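PDB 7BGM: phosphoribosyl-AMP cyclohydrolase from Medicago truncatula, which probably catalyses the second and third steps of histidine biosynthesis, hydrolysing phosphoribosyl-ATP to phosphoribosyl-AMP and then opening the adenine ring of that product. Local coordinates for residues A[19-33]-A[84-96]. Residues are numbered along the deposited sequence; the frame is centred on the assembly and turned at random.
Sequences AVAIAQNVDTGAILM and DSIIYLGKPDGPT. With ZN (zinc ion), chain D.
A21 and Y88 meet on one face of the mixed sheet in which strands 19-25 and 85-92 run parallel: CB of A21, a small knob, sits over one ring face of Y88, 4.3 Å from its centroid, a CH-pi contact. Backbone bonds alternate from V20 to V26. On the other face, CD1 of L89 lies along the extended chain of Q24, 3.5 Å from Q24 OE1. Beyond the end of strand 19-25, V26 lays CG2 across CG of L89, while K91, bent at chi2 (72°), brings NZ to the anti lone pair of D27 OD2 in a 2.7 Å salt bridge; S127 of the second subunit and R216 hold D27 OD1, and E209 pairs with K91 NZ. N25 OD1 accepts from D27 N, an Asx turn, and T28 N; its ND2, hydrogen-bonded to E209, lies against P92. An alanine here would probably leave both amides without their acceptor, E209 without this donor and a gap beside P92. L32 CD1 backs P92, and AMP-binding T96 wedges CG2 against SD of AMP-binding M33. D84 OD1 binds zinc with D80 and D82. Strand 31-37 flanks 19-25, strands 72-74 and 76-80 flank 85-92, helix 39-48 packs on I86 and Y88, and helix 208-218 meets D27 and K91.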
loop_
_atom_site.group_PDB
_atom_site.type_symbol
_atom_site.label_atom_id
_atom_site.label_comp_id
_atom_site.label_asym_id
_atom_site.label_seq_id
_atom_site.Cartn_x
_atom_site.Cartn_y
_atom_site.Cartn_z
ATOM N N ALA A 19 -22.481 -0.029 -3.836
ATOM C CA ALA A 19 -21.181 -0.328 -4.418
ATOM C C ALA A 19 -20.220 -0.731 -3.295
ATOM O O ALA A 19 -20.427 -0.396 -2.130
ATOM C CB ALA A 19 -20.636 0.878 -5.175
ATOM N N VAL A 20 -19.152 -1.441 -3.642
ATOM C CA VAL A 20 -18.122 -1.796 -2.656
ATOM C C VAL A 20 -17.282 -0.554 -2.394
ATOM O O VAL A 20 -16.914 0.150 -3.339
ATOM C CB VAL A 20 -17.238 -2.940 -3.180
ATOM C CG1 VAL A 20 -15.972 -3.119 -2.319
ATOM C CG2 VAL A 20 -18.031 -4.238 -3.241
ATOM N N ALA A 21 -17.015 -0.260 -1.124
ATOM C CA ALA A 21 -16.135 0.852 -0.768
ATOM C C ALA A 21 -14.980 0.356 0.083
ATOM O O ALA A 21 -15.185 -0.237 1.152
ATOM C CB ALA A 21 -16.880 1.972 -0.018
ATOM N N ILE A 22 -13.765 0.698 -0.348
ATOM C CA ILE A 22 -12.544 0.224 0.291
ATOM C C ILE A 22 -11.804 1.423 0.829
ATOM O O ILE A 22 -11.537 2.370 0.074
ATOM C CB ILE A 22 -11.656 -0.548 -0.683
ATOM C CG1 ILE A 22 -12.432 -1.667 -1.337
ATOM C CG2 ILE A 22 -10.378 -1.021 0.025
ATOM C CD1 ILE A 22 -11.712 -2.238 -2.529
ATOM N N ALA A 23 -11.520 1.426 2.143
ATOM C CA ALA A 23 -10.702 2.495 2.704
ATOM C C ALA A 23 -9.239 2.086 2.709
ATOM O O ALA A 23 -8.887 0.992 3.201
ATOM C CB ALA A 23 -11.159 2.862 4.116
ATOM N N GLN A 24 -8.376 2.998 2.237
ATOM C CA GLN A 24 -6.960 2.695 2.052
ATOM C C GLN A 24 -6.134 3.849 2.605
ATOM O O GLN A 24 -6.458 5.021 2.365
ATOM C CB GLN A 24 -6.624 2.455 0.554
ATOM C CG GLN A 24 -5.124 2.162 0.342
ATOM C CD GLN A 24 -4.808 1.829 -1.091
ATOM O OE1 GLN A 24 -5.394 2.420 -2.018
ATOM N NE2 GLN A 24 -3.848 0.895 -1.298
ATOM N N ASN A 25 -5.075 3.520 3.349
ATOM C CA ASN A 25 -4.185 4.527 3.943
ATOM C C ASN A 25 -3.449 5.282 2.828
ATOM O O ASN A 25 -2.725 4.673 2.032
ATOM C CB ASN A 25 -3.210 3.826 4.894
ATOM C CG ASN A 25 -2.326 4.811 5.674
ATOM O OD1 ASN A 25 -1.683 5.685 5.101
ATOM N ND2 ASN A 25 -2.324 4.682 7.006
ATOM N N VAL A 26 -3.669 6.603 2.755
ATOM C CA VAL A 26 -3.087 7.457 1.708
ATOM C C VAL A 26 -1.560 7.479 1.755
ATOM O O VAL A 26 -0.892 7.676 0.716
ATOM C CB VAL A 26 -3.656 8.885 1.828
ATOM C CG1 VAL A 26 -3.234 9.544 3.138
ATOM C CG2 VAL A 26 -3.211 9.754 0.597
ATOM N N ASP A 27 -0.976 7.298 2.950
ATOM C CA ASP A 27 0.478 7.386 3.064
ATOM C C ASP A 27 1.159 6.043 2.829
ATOM O O ASP A 27 2.277 6.010 2.306
ATOM C CB ASP A 27 0.888 7.930 4.433
ATOM C CG ASP A 27 0.692 9.445 4.550
ATOM O OD1 ASP A 27 0.879 10.168 3.529
ATOM O OD2 ASP A 27 0.393 9.933 5.663
ATOM N N THR A 28 0.523 4.916 3.185
ATOM C CA THR A 28 1.234 3.636 3.131
ATOM C C THR A 28 0.663 2.640 2.152
ATOM O O THR A 28 1.397 1.717 1.741
ATOM C CB THR A 28 1.221 2.946 4.489
ATOM O OG1 THR A 28 -0.131 2.556 4.798
ATOM C CG2 THR A 28 1.760 3.879 5.542
ATOM N N GLY A 29 -0.630 2.744 1.828
ATOM C CA GLY A 29 -1.289 1.752 0.984
ATOM C C GLY A 29 -1.957 0.608 1.735
ATOM O O GLY A 29 -2.641 -0.178 1.102
ATOM N N ALA A 30 -1.840 0.525 3.063
ATOM C CA ALA A 30 -2.556 -0.510 3.799
ATOM C C ALA A 30 -4.052 -0.377 3.584
ATOM O O ALA A 30 -4.612 0.733 3.635
ATOM C CB ALA A 30 -2.240 -0.393 5.299
ATOM N N ILE A 31 -4.713 -1.514 3.345
ATOM C CA ILE A 31 -6.167 -1.511 3.292
ATOM C C ILE A 31 -6.688 -1.497 4.727
ATOM O O ILE A 31 -6.365 -2.389 5.528
ATOM C CB ILE A 31 -6.690 -2.716 2.520
ATOM C CG1 ILE A 31 -6.191 -2.624 1.038
ATOM C CG2 ILE A 31 -8.215 -2.798 2.586
ATOM C CD1 ILE A 31 -6.368 -3.895 0.207
ATOM N N LEU A 32 -7.464 -0.462 5.060
ATOM C CA LEU A 32 -7.950 -0.269 6.417
ATOM C C LEU A 32 -9.181 -1.116 6.690
ATOM O O LEU A 32 -9.300 -1.724 7.774
ATOM C CB LEU A 32 -8.293 1.210 6.633
ATOM C CG LEU A 32 -7.124 2.184 6.351
ATOM C CD1 LEU A 32 -7.551 3.662 6.444
ATOM C CD2 LEU A 32 -5.955 1.888 7.298
ATOM N N MET A 33 -10.138 -1.083 5.758
ATOM C CA MET A 33 -11.425 -1.779 5.952
ATOM C C MET A 33 -12.140 -1.761 4.609
ATOM O O MET A 33 -11.815 -0.960 3.721
ATOM C CB MET A 33 -12.323 -1.110 7.031
ATOM C CG MET A 33 -12.708 0.316 6.644
ATOM S SD MET A 33 -13.895 1.085 7.769
ATOM C CE MET A 33 -15.404 0.206 7.349
ATOM N N ASP A 84 -18.086 -0.036 -10.249
ATOM C CA ASP A 84 -18.839 -0.646 -9.142
ATOM C C ASP A 84 -18.027 -0.809 -7.858
ATOM O O ASP A 84 -18.489 -1.467 -6.919
ATOM C CB ASP A 84 -19.418 -2.011 -9.555
ATOM C CG ASP A 84 -18.340 -3.004 -9.989
ATOM O OD1 ASP A 84 -17.112 -2.716 -9.805
ATOM O OD2 ASP A 84 -18.720 -4.057 -10.532
ATOM N N SER A 85 -16.827 -0.231 -7.798
ATOM C CA SER A 85 -15.904 -0.357 -6.682
ATOM C C SER A 85 -15.257 1.003 -6.448
ATOM O O SER A 85 -14.894 1.691 -7.406
ATOM C CB SER A 85 -14.849 -1.413 -7.005
ATOM O OG SER A 85 -14.011 -1.606 -5.890
ATOM N N ILE A 86 -15.181 1.419 -5.189
ATOM C CA ILE A 86 -14.730 2.748 -4.798
ATOM C C ILE A 86 -13.589 2.600 -3.824
ATOM O O ILE A 86 -13.702 1.812 -2.880
ATOM C CB ILE A 86 -15.877 3.529 -4.136
ATOM C CG1 ILE A 86 -17.046 3.598 -5.134
ATOM C CG2 ILE A 86 -15.392 4.889 -3.674
ATOM C CD1 ILE A 86 -18.325 4.221 -4.567
ATOM N N ILE A 87 -12.506 3.382 -4.015
ATOM C CA ILE A 87 -11.495 3.554 -2.977
ATOM C C ILE A 87 -11.698 4.898 -2.320
ATOM O O ILE A 87 -11.743 5.950 -2.993
ATOM C CB ILE A 87 -10.052 3.445 -3.507
ATOM C CG1 ILE A 87 -9.797 2.070 -4.153
ATOM C CG2 ILE A 87 -9.072 3.685 -2.309
ATOM C CD1 ILE A 87 -8.402 1.930 -4.784
ATOM N N TYR A 88 -11.800 4.873 -0.979
ATOM C CA TYR A 88 -11.667 6.060 -0.144
ATOM C C TYR A 88 -10.211 6.136 0.292
ATOM O O TYR A 88 -9.775 5.362 1.159
ATOM C CB TYR A 88 -12.558 5.962 1.095
ATOM C CG TYR A 88 -14.030 5.919 0.899
ATOM C CD1 TYR A 88 -14.657 6.464 -0.238
ATOM C CD2 TYR A 88 -14.833 5.397 1.912
ATOM C CE1 TYR A 88 -16.046 6.447 -0.346
ATOM C CE2 TYR A 88 -16.212 5.374 1.811
ATOM C CZ TYR A 88 -16.822 5.910 0.693
ATOM O OH TYR A 88 -18.208 5.889 0.647
ATOM N N LEU A 89 -9.446 7.040 -0.302
ATOM C CA LEU A 89 -8.020 7.146 0.006
ATOM C C LEU A 89 -7.840 8.211 1.079
ATOM O O LEU A 89 -8.167 9.376 0.853
ATOM C CB LEU A 89 -7.246 7.481 -1.257
ATOM C CG LEU A 89 -5.738 7.261 -1.250
ATOM C CD1 LEU A 89 -5.359 5.796 -1.076
ATOM C CD2 LEU A 89 -5.135 7.823 -2.546
ATOM N N GLY A 90 -7.369 7.809 2.268
ATOM C CA GLY A 90 -7.431 8.728 3.390
ATOM C C GLY A 90 -6.470 8.412 4.512
ATOM O O GLY A 90 -5.754 7.415 4.488
ATOM N N LYS A 91 -6.475 9.290 5.520
ATOM C CA LYS A 91 -5.558 9.223 6.641
ATOM C C LYS A 91 -6.345 8.870 7.895
ATOM O O LYS A 91 -7.200 9.668 8.318
ATOM C CB LYS A 91 -4.830 10.565 6.828
ATOM C CG LYS A 91 -3.746 10.564 7.946
ATOM C CD LYS A 91 -2.494 9.754 7.507
ATOM C CE LYS A 91 -1.371 9.819 8.534
ATOM N NZ LYS A 91 -0.169 9.044 8.160
ATOM N N PRO A 92 -6.083 7.737 8.546
ATOM C CA PRO A 92 -6.851 7.392 9.753
ATOM C C PRO A 92 -6.343 8.153 10.961
ATOM O O PRO A 92 -5.140 8.387 11.098
ATOM C CB PRO A 92 -6.604 5.886 9.929
ATOM C CG PRO A 92 -5.293 5.659 9.248
ATOM C CD PRO A 92 -5.202 6.650 8.109
ATOM N N ASP A 93 -7.281 8.553 11.826
ATOM C CA ASP A 93 -6.955 9.170 13.119
ATOM C C ASP A 93 -6.455 8.173 14.165
ATOM O O ASP A 93 -5.924 8.585 15.216
ATOM C CB ASP A 93 -8.194 9.879 13.677
ATOM C CG ASP A 93 -8.467 11.203 13.001
ATOM O OD1 ASP A 93 -7.558 11.717 12.324
ATOM O OD2 ASP A 93 -9.583 11.737 13.179
ATOM N N GLY A 94 -6.697 6.889 13.961
ATOM C CA GLY A 94 -6.323 5.858 14.908
ATOM C C GLY A 94 -6.699 4.508 14.324
ATOM O O GLY A 94 -7.061 4.403 13.151
ATOM N N PRO A 95 -6.584 3.443 15.115
ATOM C CA PRO A 95 -6.848 2.099 14.584
ATOM C C PRO A 95 -8.255 1.970 14.011
ATOM O O PRO A 95 -9.238 2.441 14.588
ATOM C CB PRO A 95 -6.632 1.185 15.800
ATOM C CG PRO A 95 -6.453 2.057 16.960
ATOM C CD PRO A 95 -6.185 3.428 16.529
ATOM N N THR A 96 -8.349 1.311 12.852
ATOM C CA THR A 96 -9.620 1.313 12.155
ATOM C C THR A 96 -10.559 0.228 12.667
ATOM O O THR A 96 -11.783 0.402 12.627
ATOM C CB THR A 96 -9.361 1.131 10.647
ATOM O OG1 THR A 96 -8.624 2.270 10.147
ATOM C CG2 THR A 96 -10.673 0.966 9.862
HETATM ZN ZN ZN D . -15.502 -3.292 -10.674
HETATM O O HOH W 1 -15.574 -5.119 -11.527
HETATM O O HOH W 2 -15.190 -4.425 -8.900
#